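ATP-dependent Clp protease adapter protein ClpS 2 (Agrobacterium tumefaciens, PDB 4YJM) probably tunes the substrate choice of the ClpAP protease, acting as an N-end rule adaptor that binds the N-terminal domain of the chaperone ClpA. Local coordinates at residues K44-M49 with K82-L87; M59-H62 with S66-V69. All blocks are in the same frame, centred on the assembly; numbering follows the deposited sequence.

In the fold
Two ways of building a small alpha/beta domain appear side by side here. Interaction 1 ties helix 36-47 to helix 74-91 by long-range packing, whereas interaction 2 closes the short turn between helix 51-64 and strand 66-73 and is nested, along the chain, within the loop that interaction 1 closes. Their centres lie about 15 Å apart on opposite sides of the middle of the chain, yet they meet through Val69: its CG1 is 3.6 Å from Phe47 CG, and its O is 3.6 Å from Met49 CE. The strand of interaction 2 thus packs against the aromatic residue of interaction 1. Helix 51-64 probably borders the N-degron pocket, as in other ClpS proteins.

Interaction 1: residues K44-M49 with K82-L87; sequences KAVFRM and KEATDL
Val46 and Ala84 illustrate how a branched residue on one helix can be fitted against a small one on another: their CA atoms come within 6.3 Å, and both CB atoms head for the opposite helix. The two methyls of Val46 divide the work. CG1, anti to the backbone N (chi1 178°), lies 4.1 Å from Ala84 CB and also sits over one face of the Phe47 ring, offset toward its rim. CG2 turns to the next turn of the partner helix, where it meets Leu87 CD1 at 3.8 Å. The Val46 and Leu87 side chains run past one another in opposite senses, so they touch alongside. The CB bond of Phe47 does not aim at the partner helix, yet the end of its ring comes nearer, and CE2 meets Ala84 CB obliquely at 3.9 Å. Ala84 CB is therefore shared between the valine methyl and the aromatic carbon, while the ring continues onto Val69 and Val70 of strand 66-73. The carbonyl O of Val46, near the end of its helix, accepts a hydrogen bond from Lys80 NZ. Away from the patch, Lys82 NZ makes a salt bridge with Asp86 OD2 at 3.1 Å, on its syn lone pair. Since only apolar groups meet between the segments, the contact rests on shape and hydrophobic burial, and these polar bonds lie outside it.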
ATOM      1  N   LYS A  44      -1.485  -6.779   6.167  1.00 26.63           N
ATOM      2  CA  LYS A  44      -2.507  -7.481   6.910  1.00 30.91           C
ATOM      3  C   LYS A  44      -3.258  -6.501   7.846  1.00 34.30           C
ATOM      4  O   LYS A  44      -4.500  -6.519   7.929  1.00 32.19           O
ATOM      5  CB  LYS A  44      -1.894  -8.645   7.711  1.00 32.83           C
ATOM      6  CG  LYS A  44      -2.901  -9.471   8.520  1.00 55.13           C
ATOM      7  CD  LYS A  44      -3.944 -10.136   7.619  1.00 94.24           C
ATOM      8  CE  LYS A  44      -4.752 -11.182   8.369  1.00124.93           C
ATOM      9  NZ  LYS A  44      -5.588 -12.005   7.452  1.00144.92           N
ATOM     10  N   ALA A  45      -2.512  -5.684   8.577  1.00 30.53           N
ATOM     11  CA  ALA A  45      -3.119  -4.845   9.626  1.00 34.05           C
ATOM     12  C   ALA A  45      -4.007  -3.741   9.032  1.00 28.42           C
ATOM     13  O   ALA A  45      -5.079  -3.477   9.538  1.00 31.09           O
ATOM     14  CB  ALA A  45      -2.050  -4.214  10.497  1.00 32.50           C
ATOM     15  N   VAL A  46      -3.514  -3.094   7.990  1.00 23.40           N
ATOM     16  CA  VAL A  46      -4.143  -1.889   7.415  1.00 22.34           C
ATOM     17  C   VAL A  46      -5.169  -2.269   6.345  1.00 35.47           C
ATOM     18  O   VAL A  46      -6.222  -1.649   6.270  1.00 27.12           O
ATOM     19  CB  VAL A  46      -3.095  -0.940   6.851  1.00 24.54           C
ATOM     20  CG1 VAL A  46      -3.753   0.314   6.194  1.00 30.20           C
ATOM     21  CG2 VAL A  46      -2.115  -0.485   7.987  1.00 29.55           C
ATOM     22  N   PHE A  47      -4.891  -3.306   5.558  1.00 29.88           N
ATOM     23  CA  PHE A  47      -5.744  -3.631   4.403  1.00 32.83           C
ATOM     24  C   PHE A  47      -6.406  -5.005   4.495  1.00 32.34           C
ATOM     25  O   PHE A  47      -7.105  -5.425   3.567  1.00 36.10           O
ATOM     26  CB  PHE A  47      -4.925  -3.528   3.105  1.00 24.55           C
ATOM     27  CG  PHE A  47      -4.308  -2.205   2.885  1.00 25.93           C
ATOM     28  CD1 PHE A  47      -5.043  -1.174   2.331  1.00 27.31           C
ATOM     29  CD2 PHE A  47      -2.991  -1.976   3.212  1.00 23.29           C
ATOM     30  CE1 PHE A  47      -4.492   0.022   2.110  1.00 23.92           C
ATOM     31  CE2 PHE A  47      -2.420  -0.740   3.004  1.00 24.56           C
ATOM     32  CZ  PHE A  47      -3.160   0.263   2.431  1.00 30.77           C
ATOM     33  N   ARG A  48      -6.210  -5.709   5.603  1.00 25.39           N
ATOM     34  CA  ARG A  48      -6.815  -7.011   5.823  1.00 33.70           C
ATOM     35  C   ARG A  48      -6.367  -8.023   4.752  1.00 38.39           C
ATOM     36  O   ARG A  48      -7.063  -8.995   4.486  1.00 33.48           O
ATOM     37  CB  ARG A  48      -8.348  -6.879   5.860  1.00 39.68           C
ATOM     38  CG  ARG A  48      -8.852  -5.908   6.953  1.00 71.50           C
ATOM     39  CD  ARG A  48     -10.375  -5.760   6.961  1.00123.45           C
ATOM     40  NE  ARG A  48     -11.051  -7.033   7.189  1.00154.53           N
ATOM     41  CZ  ARG A  48     -12.332  -7.264   6.923  1.00161.85           C
ATOM     42  NH1 ARG A  48     -13.096  -6.308   6.411  1.00177.12           N
ATOM     43  NH2 ARG A  48     -12.850  -8.460   7.164  1.00179.58           N
ATOM     44  N   MET A  49      -5.196  -7.805   4.165  1.00 41.20           N
ATOM     45  CA  MET A  49      -4.736  -8.599   3.023  1.00 44.78           C
ATOM     46  C   MET A  49      -3.978  -9.857   3.484  1.00 42.60           C
ATOM     47  O   MET A  49      -3.149  -9.802   4.398  1.00 46.83           O
ATOM     48  CB  MET A  49      -3.877  -7.699   2.110  1.00 38.51           C
ATOM     49  CG  MET A  49      -3.398  -8.364   0.874  1.00 39.28           C
ATOM     50  SD  MET A  49      -2.563  -7.163  -0.140  1.00 40.63           S
ATOM     51  CE  MET A  49      -3.994  -6.336  -0.889  1.00 41.83           C
ATOM     52  N   LYS A  82      -1.646   6.743   4.375  1.00 27.68           N
ATOM     53  CA  LYS A  82      -0.848   7.419   5.393  1.00 27.57           C
ATOM     54  C   LYS A  82      -0.607   6.516   6.630  1.00 29.68           C
ATOM     55  O   LYS A  82       0.480   6.519   7.182  1.00 27.25           O
ATOM     56  CB  LYS A  82      -1.498   8.712   5.835  1.00 31.54           C
ATOM     57  CG  LYS A  82      -0.799   9.380   7.050  1.00 31.70           C
ATOM     58  CD  LYS A  82      -1.124  10.850   7.169  1.00 51.94           C
ATOM     59  CE  LYS A  82      -0.289  11.523   8.264  1.00 60.65           C
ATOM     60  NZ  LYS A  82      -0.632  10.997   9.604  1.00 59.24           N
ATOM     61  N   GLU A  83      -1.603   5.742   7.059  1.00 25.88           N
ATOM     62  CA  GLU A  83      -1.407   4.858   8.223  1.00 30.54           C
ATOM     63  C   GLU A  83      -0.357   3.808   7.924  1.00 34.01           C
ATOM     64  O   GLU A  83       0.511   3.521   8.775  1.00 32.58           O
ATOM     65  CB  GLU A  83      -2.726   4.174   8.645  1.00 25.86           C
ATOM     66  CG  GLU A  83      -3.687   5.140   9.315  1.00 41.81           C
ATOM     67  CD  GLU A  83      -5.009   4.468   9.724  1.00 55.61           C
ATOM     68  OE1 GLU A  83      -5.199   3.287   9.377  1.00 55.22           O
ATOM     69  OE2 GLU A  83      -5.842   5.129  10.373  1.00 77.24           O
ATOM     70  N   ALA A  84      -0.415   3.251   6.717  1.00 26.08           N
ATOM     71  CA  ALA A  84       0.504   2.180   6.340  1.00 27.22           C
ATOM     72  C   ALA A  84       1.932   2.731   6.166  1.00 39.34           C
ATOM     73  O   ALA A  84       2.919   2.151   6.622  1.00 29.31           O
ATOM     74  CB  ALA A  84       0.034   1.514   5.087  1.00 25.37           C
ATOM     75  N   THR A  85       2.042   3.876   5.526  1.00 26.72           N
ATOM     76  CA  THR A  85       3.333   4.544   5.438  1.00 26.00           C
ATOM     77  C   THR A  85       3.925   4.893   6.800  1.00 33.35           C
ATOM     78  O   THR A  85       5.138   4.790   6.993  1.00 32.70           O
ATOM     79  CB  THR A  85       3.232   5.831   4.622  1.00 28.27           C
ATOM     80  OG1 THR A  85       2.831   5.532   3.275  1.00 29.21           O
ATOM     81  CG2 THR A  85       4.536   6.547   4.588  1.00 29.77           C
ATOM     82  N   ASP A  86       3.087   5.392   7.711  1.00 27.95           N
ATOM     83  CA  ASP A  86       3.557   5.820   9.010  1.00 30.39           C
ATOM     84  C   ASP A  86       4.149   4.638   9.786  1.00 32.53           C
ATOM     85  O   ASP A  86       5.067   4.806  10.566  1.00 32.99           O
ATOM     86  CB  ASP A  86       2.423   6.448   9.861  1.00 39.04           C
ATOM     87  CG  ASP A  86       2.077   7.910   9.467  1.00 40.23           C
ATOM     88  OD1 ASP A  86       2.854   8.532   8.706  1.00 42.63           O
ATOM     89  OD2 ASP A  86       1.018   8.406   9.915  1.00 48.33           O
ATOM     90  N   LEU A  87       3.591   3.454   9.602  1.00 30.29           N
ATOM     91  CA  LEU A  87       4.114   2.306  10.330  1.00 32.92           C
ATOM     92  C   LEU A  87       5.582   2.074   9.923  1.00 33.83           C
ATOM     93  O   LEU A  87       6.450   1.817  10.774  1.00 34.27           O
ATOM     94  CB  LEU A  87       3.243   1.082  10.058  1.00 27.37           C
ATOM     95  CG  LEU A  87       1.888   1.038  10.793  1.00 25.67           C
ATOM     96  CD1 LEU A  87       0.963   0.042  10.123  1.00 27.27           C
ATOM     97  CD2 LEU A  87       2.136   0.705  12.287  1.00 28.08           C
TER

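Interaction 2: residues M59-H62 with S66-V69; sequences MTAH and SAVV
Thr60 turns its hydroxyl OG1 back along its own helix to hydrogen-bond the carbonyl O of Arg56, one turn earlier, and so presents a hydrocarbon surface to Ala67. The first torsion explains the division: at chi1 -64° OG1 lies beside the backbone N, whereas CG2 stands anti to that N and reaches the strand. CG2 comes within 3.7 Å of Ala67 CB, with Thr60 CB almost as near at 3.8 Å, so the alanine methyl rests against the branch point as well as the methyl of the threonine. Ala61 adds a second touch, its CB lying 4.1 Å from Ala67 CB. One strand methyl is thus packed against two consecutive helix residues, an economical fit in which the backbones come close, to 4.0 Å between the CA atoms of Ala61 and Ser66, as the short connection requires and the small side chains permit. The peptide groups share in this closeness: Ala61 O and Ser66 N are 3.6 Å apart, an approach without a hydrogen bond. The CB of Ser66 points away from the helix, and its side chain touches Met27 and Leu29 of strand 23-29, while the backbone of Ala67 pairs with Leu28. The strand thus meets the helix through its methyl and the neighbouring strand through its main chain, a helix-turn-strand connection leading from helix 51-64 into an outermost strand of the three-stranded antiparallel sheet of the ClpS fold.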
ATOM      1  N   MET A  59       5.871  -8.818  -5.198  1.00 47.33           N
ATOM      2  CA  MET A  59       6.485  -9.234  -6.450  1.00 69.66           C
ATOM      3  C   MET A  59       6.133  -8.257  -7.554  1.00 57.25           C
ATOM      4  O   MET A  59       6.975  -7.921  -8.377  1.00 45.08           O
ATOM      5  CB  MET A  59       6.040 -10.639  -6.848  1.00118.52           C
ATOM      6  CG  MET A  59       6.709 -11.754  -6.074  1.00134.39           C
ATOM      7  SD  MET A  59       6.205 -13.371  -6.687  1.00121.51           S
ATOM      8  CE  MET A  59       6.881 -13.347  -8.347  1.00175.66           C
ATOM      9  N   THR A  60       4.892  -7.783  -7.568  1.00 62.35           N
ATOM     10  CA  THR A  60       4.467  -6.851  -8.605  1.00 60.59           C
ATOM     11  C   THR A  60       5.223  -5.532  -8.455  1.00 49.84           C
ATOM     12  O   THR A  60       5.684  -4.955  -9.450  1.00 51.00           O
ATOM     13  CB  THR A  60       2.939  -6.588  -8.561  1.00 62.67           C
ATOM     14  OG1 THR A  60       2.239  -7.804  -8.846  1.00 54.20           O
ATOM     15  CG2 THR A  60       2.524  -5.546  -9.584  1.00 98.28           C
ATOM     16  N   ALA A  61       5.333  -5.062  -7.217  1.00 43.10           N
ATOM     17  CA  ALA A  61       5.977  -3.791  -6.947  1.00 42.48           C
ATOM     18  C   ALA A  61       7.463  -3.897  -7.332  1.00 49.92           C
ATOM     19  O   ALA A  61       8.020  -2.986  -7.949  1.00 45.58           O
ATOM     20  CB  ALA A  61       5.804  -3.402  -5.473  1.00 30.57           C
ATOM     21  N   HIS A  62       8.082  -5.026  -7.006  1.00 59.49           N
ATOM     22  CA  HIS A  62       9.479  -5.277  -7.386  1.00 54.32           C
ATOM     23  C   HIS A  62       9.661  -5.298  -8.913  1.00 49.36           C
ATOM     24  O   HIS A  62      10.668  -4.818  -9.449  1.00 49.30           O
ATOM     25  CB  HIS A  62       9.959  -6.591  -6.801  1.00 83.55           C
ATOM     26  CG  HIS A  62      11.389  -6.881  -7.118  1.00134.75           C
ATOM     27  ND1 HIS A  62      12.431  -6.274  -6.457  1.00139.40           N
ATOM     28  CD2 HIS A  62      11.946  -7.676  -8.059  1.00145.75           C
ATOM     29  CE1 HIS A  62      13.576  -6.702  -6.960  1.00168.99           C
ATOM     30  NE2 HIS A  62      13.309  -7.553  -7.934  1.00159.50           N
ATOM     31  N   SER A  66       5.754  -0.263  -8.543  1.00 35.74           N
ATOM     32  CA  SER A  66       4.607  -0.114  -7.644  1.00 37.23           C
ATOM     33  C   SER A  66       3.545  -1.187  -7.897  1.00 37.57           C
ATOM     34  O   SER A  66       3.584  -1.828  -8.934  1.00 40.69           O
ATOM     35  CB  SER A  66       3.974   1.253  -7.835  1.00 38.17           C
ATOM     36  OG  SER A  66       3.546   1.385  -9.181  1.00 38.41           O
ATOM     37  N   ALA A  67       2.583  -1.331  -6.977  1.00 32.63           N
ATOM     38  CA  ALA A  67       1.481  -2.300  -7.106  1.00 36.16           C
ATOM     39  C   ALA A  67       0.211  -1.781  -6.443  1.00 24.86           C
ATOM     40  O   ALA A  67       0.289  -1.169  -5.381  1.00 24.70           O
ATOM     41  CB  ALA A  67       1.858  -3.623  -6.480  1.00 39.34           C
ATOM     42  N   VAL A  68      -0.950  -2.007  -7.081  1.00 29.49           N
ATOM     43  CA  VAL A  68      -2.222  -1.575  -6.507  1.00 26.92           C
ATOM     44  C   VAL A  68      -2.605  -2.474  -5.365  1.00 30.63           C
ATOM     45  O   VAL A  68      -2.602  -3.695  -5.509  1.00 28.85           O
ATOM     46  CB  VAL A  68      -3.371  -1.583  -7.554  1.00 24.65           C
ATOM     47  CG1 VAL A  68      -4.685  -1.083  -6.916  1.00 23.99           C
ATOM     48  CG2 VAL A  68      -3.005  -0.691  -8.744  1.00 35.01           C
ATOM     49  N   VAL A  69      -3.002  -1.863  -4.261  1.00 24.01           N
ATOM     50  CA  VAL A  69      -3.440  -2.579  -3.052  1.00 27.16           C
ATOM     51  C   VAL A  69      -4.958  -2.661  -2.970  1.00 24.57           C
ATOM     52  O   VAL A  69      -5.528  -3.734  -2.792  1.00 27.00           O
ATOM     53  CB  VAL A  69      -2.887  -1.890  -1.792  1.00 30.85           C
ATOM     54  CG1 VAL A  69      -3.319  -2.627  -0.511  1.00 26.48           C
ATOM     55  CG2 VAL A  69      -1.391  -1.882  -1.869  1.00 30.54           C
TER